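Local coordinates for nisin biosynthesis protein NisC (Lactococcus lactis subsp. lactis, PDB 2G0D) that cyclises the dehydrated precursor of the lantibiotic nisin, closing its thioether rings as a zinc-containing enzyme of the LanC family, at residues N128-P131 / P132-D135; Q186-Q189 / S190-E193; L161-N164 / F165-L169. One frame throughout, in Å; residues are numbered along the deposited sequence.

Contact 1 of 3, residues N128-P131 / P132-D135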
loop_
_atom_site.group_PDB
_atom_site.type_symbol
_atom_site.label_atom_id
_atom_site.label_comp_id
_atom_site.label_asym_id
_atom_site.label_seq_id
_atom_site.Cartn_x
_atom_site.Cartn_y
_atom_site.Cartn_z
ATOM N N ASN A 128 1.960 -14.414 -19.316
ATOM C CA ASN A 128 1.000 -14.740 -18.255
ATOM C C ASN A 128 0.945 -13.664 -17.171
ATOM O O ASN A 128 0.425 -13.898 -16.067
ATOM C CB ASN A 128 1.329 -16.108 -17.642
ATOM C CG ASN A 128 1.343 -17.228 -18.677
ATOM O OD1 ASN A 128 0.496 -17.263 -19.575
ATOM N ND2 ASN A 128 2.309 -18.150 -18.555
ATOM N N ILE A 129 1.475 -12.484 -17.499
ATOM C CA ILE A 129 1.568 -11.364 -16.548
ATOM C C ILE A 129 0.202 -10.953 -15.994
ATOM O O ILE A 129 -0.747 -10.693 -16.741
ATOM C CB ILE A 129 2.366 -10.141 -17.112
ATOM C CG1 ILE A 129 2.680 -9.129 -15.987
ATOM C CG2 ILE A 129 1.638 -9.486 -18.290
ATOM C CD1 ILE A 129 3.587 -7.974 -16.407
ATOM N N THR A 130 0.137 -10.929 -14.664
ATOM C CA THR A 130 -1.068 -10.654 -13.906
ATOM C C THR A 130 -0.670 -9.684 -12.773
ATOM O O THR A 130 0.516 -9.633 -12.416
ATOM C CB THR A 130 -1.674 -11.980 -13.389
ATOM O OG1 THR A 130 -2.864 -11.724 -12.646
ATOM C CG2 THR A 130 -0.683 -12.777 -12.533
ATOM N N PRO A 131 -1.624 -8.879 -12.243
ATOM C CA PRO A 131 -1.209 -7.876 -11.223
ATOM C C PRO A 131 -0.385 -8.364 -10.014
ATOM O O PRO A 131 0.602 -7.703 -9.690
ATOM C CB PRO A 131 -2.532 -7.227 -10.791
ATOM C CG PRO A 131 -3.408 -7.355 -12.009
ATOM C CD PRO A 131 -3.066 -8.754 -12.538
ATOM N N PRO A 132 -0.757 -9.496 -9.362
ATOM C CA PRO A 132 0.046 -9.958 -8.224
ATOM C C PRO A 132 1.530 -10.150 -8.529
ATOM O O PRO A 132 2.301 -10.319 -7.598
ATOM C CB PRO A 132 -0.577 -11.324 -7.864
ATOM C CG PRO A 132 -1.939 -11.265 -8.380
ATOM C CD PRO A 132 -1.905 -10.394 -9.601
ATOM N N ASP A 133 1.919 -10.130 -9.807
ATOM C CA ASP A 133 3.340 -10.237 -10.188
ATOM C C ASP A 133 4.129 -9.006 -9.754
ATOM O O ASP A 133 5.209 -9.126 -9.183
ATOM C CB ASP A 133 3.521 -10.428 -11.699
ATOM C CG ASP A 133 3.118 -11.822 -12.184
ATOM O OD1 ASP A 133 3.266 -12.818 -11.432
ATOM O OD2 ASP A 133 2.674 -11.917 -13.351
ATOM N N TYR A 134 3.584 -7.822 -10.025
ATOM C CA TYR A 134 4.342 -6.572 -9.906
ATOM C C TYR A 134 3.754 -5.623 -8.851
ATOM O O TYR A 134 4.410 -4.645 -8.485
ATOM C CB TYR A 134 4.369 -5.846 -11.262
ATOM C CG TYR A 134 2.989 -5.460 -11.737
ATOM C CD1 TYR A 134 2.286 -6.269 -12.642
ATOM C CD2 TYR A 134 2.360 -4.319 -11.244
ATOM C CE1 TYR A 134 0.999 -5.931 -13.055
ATOM C CE2 TYR A 134 1.073 -3.982 -11.640
ATOM C CZ TYR A 134 0.397 -4.784 -12.548
ATOM O OH TYR A 134 -0.880 -4.428 -12.947
ATOM N N ASP A 135 2.530 -5.916 -8.384
ATOM C CA ASP A 135 1.712 -4.930 -7.651
ATOM C C ASP A 135 2.083 -4.717 -6.186
ATOM O O ASP A 135 3.027 -5.290 -5.671
ATOM C CB ASP A 135 0.183 -5.140 -7.878
ATOM C CG ASP A 135 -0.440 -6.260 -7.022
ATOM O OD1 ASP A 135 -1.630 -6.607 -7.262
ATOM O OD2 ASP A 135 0.220 -6.791 -6.115
#
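T130 and D133 grip each other at the first turn of the short helix 131-134 in a pairing that resembles one half of a capping box. T130 N gives its hydrogen to D133 OD2 at 3.0 Å in a nearly straight bond (166°), entering from above the carboxylate plane. In return D133 N donates to T130 O, again at 3.0 Å. With CG beside its own backbone N, D133 turns its carboxylate back along the chain toward the T130 amide. The definition of the box is not met, because T130 OG1 is taken by N185 O; within this turn it meets only carbon, P132 CD at 3.5 Å. T130 CG2 lies 3.6 Å from D133 OD2, so the threonine methyl flanks the carboxylate.

The next carbonyl, P131 O, serves two donors, Y134 N at 3.0 Å and D135 N at 2.9 Å. The second lies almost in line with the carbonyl (C=O...N 166°), whereas the first comes from above the carbonyl plane. The carboxylate of D135 is satisfied from outside the turn, OD1 by H206 ND1 and OD2 by the backbone N of E138 and of G139. The Y134 hydroxyl has a weak bond to H206 O. The Y134 ring folds back against P131, chi1 62° placing CG between the backbone N and the carbonyl carbon, and P131 O sits over the ring centre, 3.6 Å above its plane.

Contact 2 of 3, residues Q186-Q189 / S190-E193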
loop_
_atom_site.group_PDB
_atom_site.type_symbol
_atom_site.label_atom_id
_atom_site.label_comp_id
_atom_site.label_asym_id
_atom_site.label_seq_id
_atom_site.Cartn_x
_atom_site.Cartn_y
_atom_site.Cartn_z
ATOM N N GLN A 186 -6.731 -11.543 -15.526
ATOM C CA GLN A 186 -7.332 -10.607 -14.558
ATOM C C GLN A 186 -7.499 -11.367 -13.246
ATOM O O GLN A 186 -7.593 -12.601 -13.254
ATOM C CB GLN A 186 -8.676 -10.058 -15.059
ATOM C CG GLN A 186 -8.621 -9.138 -16.296
ATOM C CD GLN A 186 -8.048 -7.743 -16.023
ATOM O OE1 GLN A 186 -8.126 -7.215 -14.905
ATOM N NE2 GLN A 186 -7.488 -7.129 -17.058
ATOM N N MET A 187 -7.514 -10.643 -12.126
ATOM C CA MET A 187 -7.474 -11.262 -10.791
ATOM C C MET A 187 -8.750 -12.022 -10.401
ATOM O O MET A 187 -8.733 -12.886 -9.506
ATOM C CB MET A 187 -7.159 -10.209 -9.737
ATOM C CG MET A 187 -5.738 -9.685 -9.823
ATOM S SD MET A 187 -5.416 -8.425 -8.584
ATOM C CE MET A 187 -6.228 -7.017 -9.324
ATOM N N SER A 188 -9.851 -11.684 -11.068
ATOM C CA SER A 188 -11.124 -12.365 -10.870
ATOM C C SER A 188 -11.961 -12.311 -12.136
ATOM O O SER A 188 -11.625 -11.605 -13.097
ATOM C CB SER A 188 -11.898 -11.737 -9.718
ATOM O OG SER A 188 -12.180 -10.387 -10.009
ATOM N N GLN A 189 -13.064 -13.054 -12.122
ATOM C CA GLN A 189 -13.922 -13.178 -13.295
ATOM C C GLN A 189 -14.756 -11.923 -13.567
ATOM O O GLN A 189 -14.920 -11.526 -14.723
ATOM C CB GLN A 189 -14.771 -14.431 -13.202
ATOM C CG GLN A 189 -13.911 -15.690 -13.089
ATOM C CD GLN A 189 -14.387 -16.813 -13.992
ATOM O OE1 GLN A 189 -14.810 -17.873 -13.517
ATOM N NE2 GLN A 189 -14.318 -16.586 -15.305
ATOM N N SER A 190 -15.257 -11.283 -12.516
ATOM C CA SER A 190 -15.895 -9.975 -12.684
ATOM C C SER A 190 -14.996 -9.068 -13.539
ATOM O O SER A 190 -15.452 -8.506 -14.535
ATOM C CB SER A 190 -16.232 -9.328 -11.333
ATOM O OG SER A 190 -15.097 -8.684 -10.756
ATOM N N GLU A 191 -13.715 -8.980 -13.173
ATOM C CA GLU A 191 -12.724 -8.193 -13.915
ATOM C C GLU A 191 -12.408 -8.766 -15.316
ATOM O O GLU A 191 -12.220 -8.004 -16.262
ATOM C CB GLU A 191 -11.448 -8.046 -13.089
ATOM C CG GLU A 191 -11.690 -7.531 -11.666
ATOM C CD GLU A 191 -10.434 -7.521 -10.838
ATOM O OE1 GLU A 191 -10.174 -8.506 -10.121
ATOM O OE2 GLU A 191 -9.685 -6.530 -10.931
ATOM N N SER A 192 -12.350 -10.098 -15.431
ATOM C CA SER A 192 -12.239 -10.802 -16.721
ATOM C C SER A 192 -13.374 -10.421 -17.677
ATOM O O SER A 192 -13.157 -10.238 -18.881
ATOM C CB SER A 192 -12.264 -12.324 -16.515
ATOM O OG SER A 192 -10.985 -12.843 -16.209
ATOM N N GLU A 193 -14.579 -10.304 -17.123
ATOM C CA GLU A 193 -15.764 -9.948 -17.898
ATOM C C GLU A 193 -15.858 -8.438 -18.099
ATOM O O GLU A 193 -16.304 -7.986 -19.155
ATOM C CB GLU A 193 -17.030 -10.502 -17.240
ATOM C CG GLU A 193 -17.261 -11.990 -17.515
ATOM C CD GLU A 193 -18.124 -12.693 -16.466
ATOM O OE1 GLU A 193 -18.806 -12.018 -15.663
ATOM O OE2 GLU A 193 -18.118 -13.944 -16.453
HETATM O O HOH W 1 -7.570 -7.520 -12.351
HETATM O O HOH W 2 -14.066 -9.770 -8.333
#
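The chain turns from loop into helix between S188 and S192, where S192 N bonds S188 O at 2.9 Å and E193 N bonds Q189 O at 2.7 Å. Among the side chains, S188 and E191 make the direct polar contact: S188 OG donates to E191 OE1 at 2.8 Å, meeting the lone pair that faces away from OE2. The serine chi1 of 61° holds OG between its backbone N and carbonyl carbon, and the extended glutamate chain brings OE1 to it. S188 is the N-cap residue of helix 189-194, and the spacing is that of a capping box. The backbone criterion fails, however, because S188 N lies 3.3 Å from E191 OE1 at a poor angle, leaving a side-chain-to-side-chain bond at the cap. Lying at the N-terminal end of the helix, the E191 carboxylate would probably be favoured in its charged form.

Water extends the network on two sides. One molecule donates to Q186 OE1 at 2.6 Å, accepts from M187 N and reaches E191 OE2 weakly; the planes of the Q186 amide and E191 carboxylate stand 65° apart. A second water donates to S188 OG and also bonds S190 OG. S192 OG finds its partner in S183 O, while Q186 CB packs against that hydroxyl oxygen at 3.8 Å.

Contact 3 of 3, residues L161-N164 / F165-L169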
loop_
_atom_site.group_PDB
_atom_site.type_symbol
_atom_site.label_atom_id
_atom_site.label_comp_id
_atom_site.label_asym_id
_atom_site.label_seq_id
_atom_site.Cartn_x
_atom_site.Cartn_y
_atom_site.Cartn_z
ATOM N N LEU A 161 17.755 -5.449 -8.791
ATOM C CA LEU A 161 17.112 -6.514 -9.559
ATOM C C LEU A 161 15.611 -6.272 -9.700
ATOM O O LEU A 161 15.074 -6.379 -10.806
ATOM C CB LEU A 161 17.362 -7.894 -8.912
ATOM C CG LEU A 161 16.822 -9.126 -9.655
ATOM C CD1 LEU A 161 17.773 -9.565 -10.793
ATOM C CD2 LEU A 161 16.585 -10.280 -8.664
ATOM N N ILE A 162 14.942 -5.961 -8.588
ATOM C CA ILE A 162 13.496 -5.616 -8.587
ATOM C C ILE A 162 13.215 -4.319 -9.380
ATOM O O ILE A 162 12.311 -4.262 -10.233
ATOM C CB ILE A 162 12.962 -5.412 -7.142
ATOM C CG1 ILE A 162 12.920 -6.736 -6.374
ATOM C CG2 ILE A 162 11.597 -4.762 -7.137
ATOM C CD1 ILE A 162 12.792 -6.568 -4.864
ATOM N N ILE A 163 13.992 -3.279 -9.092
ATOM C CA ILE A 163 13.858 -1.985 -9.782
ATOM C C ILE A 163 13.985 -2.145 -11.304
ATOM O O ILE A 163 13.139 -1.630 -12.056
ATOM C CB ILE A 163 14.861 -0.948 -9.228
ATOM C CG1 ILE A 163 14.350 -0.368 -7.898
ATOM C CG2 ILE A 163 15.130 0.227 -10.241
ATOM C CD1 ILE A 163 15.476 0.141 -7.012
ATOM N N ASN A 164 15.011 -2.876 -11.751
ATOM C CA ASN A 164 15.209 -3.114 -13.191
ATOM C C ASN A 164 14.067 -3.923 -13.791
ATOM O O ASN A 164 13.592 -3.616 -14.887
ATOM C CB ASN A 164 16.537 -3.830 -13.470
ATOM C CG ASN A 164 17.739 -2.907 -13.411
ATOM O OD1 ASN A 164 17.612 -1.693 -13.252
ATOM N ND2 ASN A 164 18.934 -3.493 -13.536
ATOM N N PHE A 165 13.616 -4.943 -13.056
ATOM C CA PHE A 165 12.491 -5.763 -13.478
ATOM C C PHE A 165 11.179 -4.973 -13.613
ATOM O O PHE A 165 10.466 -5.108 -14.619
ATOM C CB PHE A 165 12.318 -6.947 -12.534
ATOM C CG PHE A 165 11.092 -7.768 -12.808
ATOM C CD1 PHE A 165 11.149 -8.853 -13.684
ATOM C CD2 PHE A 165 9.880 -7.459 -12.192
ATOM C CE1 PHE A 165 10.009 -9.617 -13.935
ATOM C CE2 PHE A 165 8.738 -8.214 -12.443
ATOM C CZ PHE A 165 8.808 -9.295 -13.309
ATOM N N LEU A 166 10.849 -4.159 -12.606
ATOM C CA LEU A 166 9.692 -3.280 -12.710
ATOM C C LEU A 166 9.776 -2.285 -13.888
ATOM O O LEU A 166 8.841 -2.201 -14.690
ATOM C CB LEU A 166 9.415 -2.547 -11.376
ATOM C CG LEU A 166 9.095 -3.403 -10.134
ATOM C CD1 LEU A 166 9.060 -2.564 -8.797
ATOM C CD2 LEU A 166 7.811 -4.226 -10.337
ATOM N N SER A 167 10.866 -1.520 -13.974
ATOM C CA SER A 167 11.073 -0.542 -15.067
ATOM C C SER A 167 10.874 -1.157 -16.448
ATOM O O SER A 167 10.222 -0.566 -17.312
ATOM C CB SER A 167 12.485 0.078 -15.016
ATOM O OG SER A 167 12.717 0.702 -13.756
ATOM N N ASN A 168 11.445 -2.341 -16.645
ATOM C CA ASN A 168 11.324 -3.061 -17.902
ATOM C C ASN A 168 9.873 -3.417 -18.269
ATOM O O ASN A 168 9.550 -3.560 -19.442
ATOM C CB ASN A 168 12.207 -4.307 -17.890
ATOM C CG ASN A 168 12.174 -5.050 -19.203
ATOM O OD1 ASN A 168 12.706 -4.584 -20.213
ATOM N ND2 ASN A 168 11.539 -6.209 -19.203
ATOM N N LEU A 169 9.001 -3.537 -17.266
ATOM C CA LEU A 169 7.590 -3.803 -17.519
ATOM C C LEU A 169 6.857 -2.581 -18.078
ATOM O O LEU A 169 5.710 -2.693 -18.505
ATOM C CB LEU A 169 6.882 -4.343 -16.270
ATOM C CG LEU A 169 7.307 -5.744 -15.804
ATOM C CD1 LEU A 169 6.619 -6.107 -14.515
ATOM C CD2 LEU A 169 7.087 -6.843 -16.871
HETATM O O HOH W 3 15.916 0.331 -14.134
#
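L166 lies alongside I162 one helical turn back, the two side chains pointing the same way. CB of L166 is 3.6 Å from I162 O, and CG comes closer to that oxygen, 3.3 Å. At the tip the branches part: CD1 packs on I162 CG2 at 3.7 Å, while CD2 reaches the carbonyl oxygen of Y134. The leucine side chain also touches S141 and I214, on helices 140-147 and 208-221. I162 O is thus flanked by leucine carbons while it accepts from L166 N at 2.8 Å, a bond that is almost straight at hydrogen (175°).

Neighbouring S167 uses the helix differently. With OG anti to its own carbonyl carbon (chi1 -57°), it bends back and donates to I163 O at 2.9 Å. S167 N bonds the same oxygen at 3.0 Å, and the two donors approach from opposite faces of the carbonyl plane, gripping I163 O doubly. A water donates to N164 OD1 at 2.8 Å and, weakly, to S167 OG; N164 OD1 is also bonded by N225 ND2. On another side of the helix, F165 makes a T-shaped stack with F124.

A serine hydroxyl returned to the carbonyl four residues earlier is a familiar way of burying serine within a helix, here one packed among the helices of the alpha toroid.

Overall arrangement
From the N terminus contacts 1, 3 and 2 follow in series, none nesting or crossing, each closing only a local turn. Contact 1 forms the short turn 131-134, contact 3 the last turns of helix 156-168, and contact 2 the start of helix 189-194. In space contact 1 lies between the other two, its centre about 13 Å from each of theirs. It joins the end of helix 156-168 (I129 CD1 to L169 CD2, 3.7 Å) to the loop leading into helix 189-194 (P131 CB to M187 SD, 3.8 Å). Contacts 2 and 3 do not touch, their nearest atoms being about 14 Å apart. The side chains of M187 and D135 lie about 10 and 11 Å from the zinc ion.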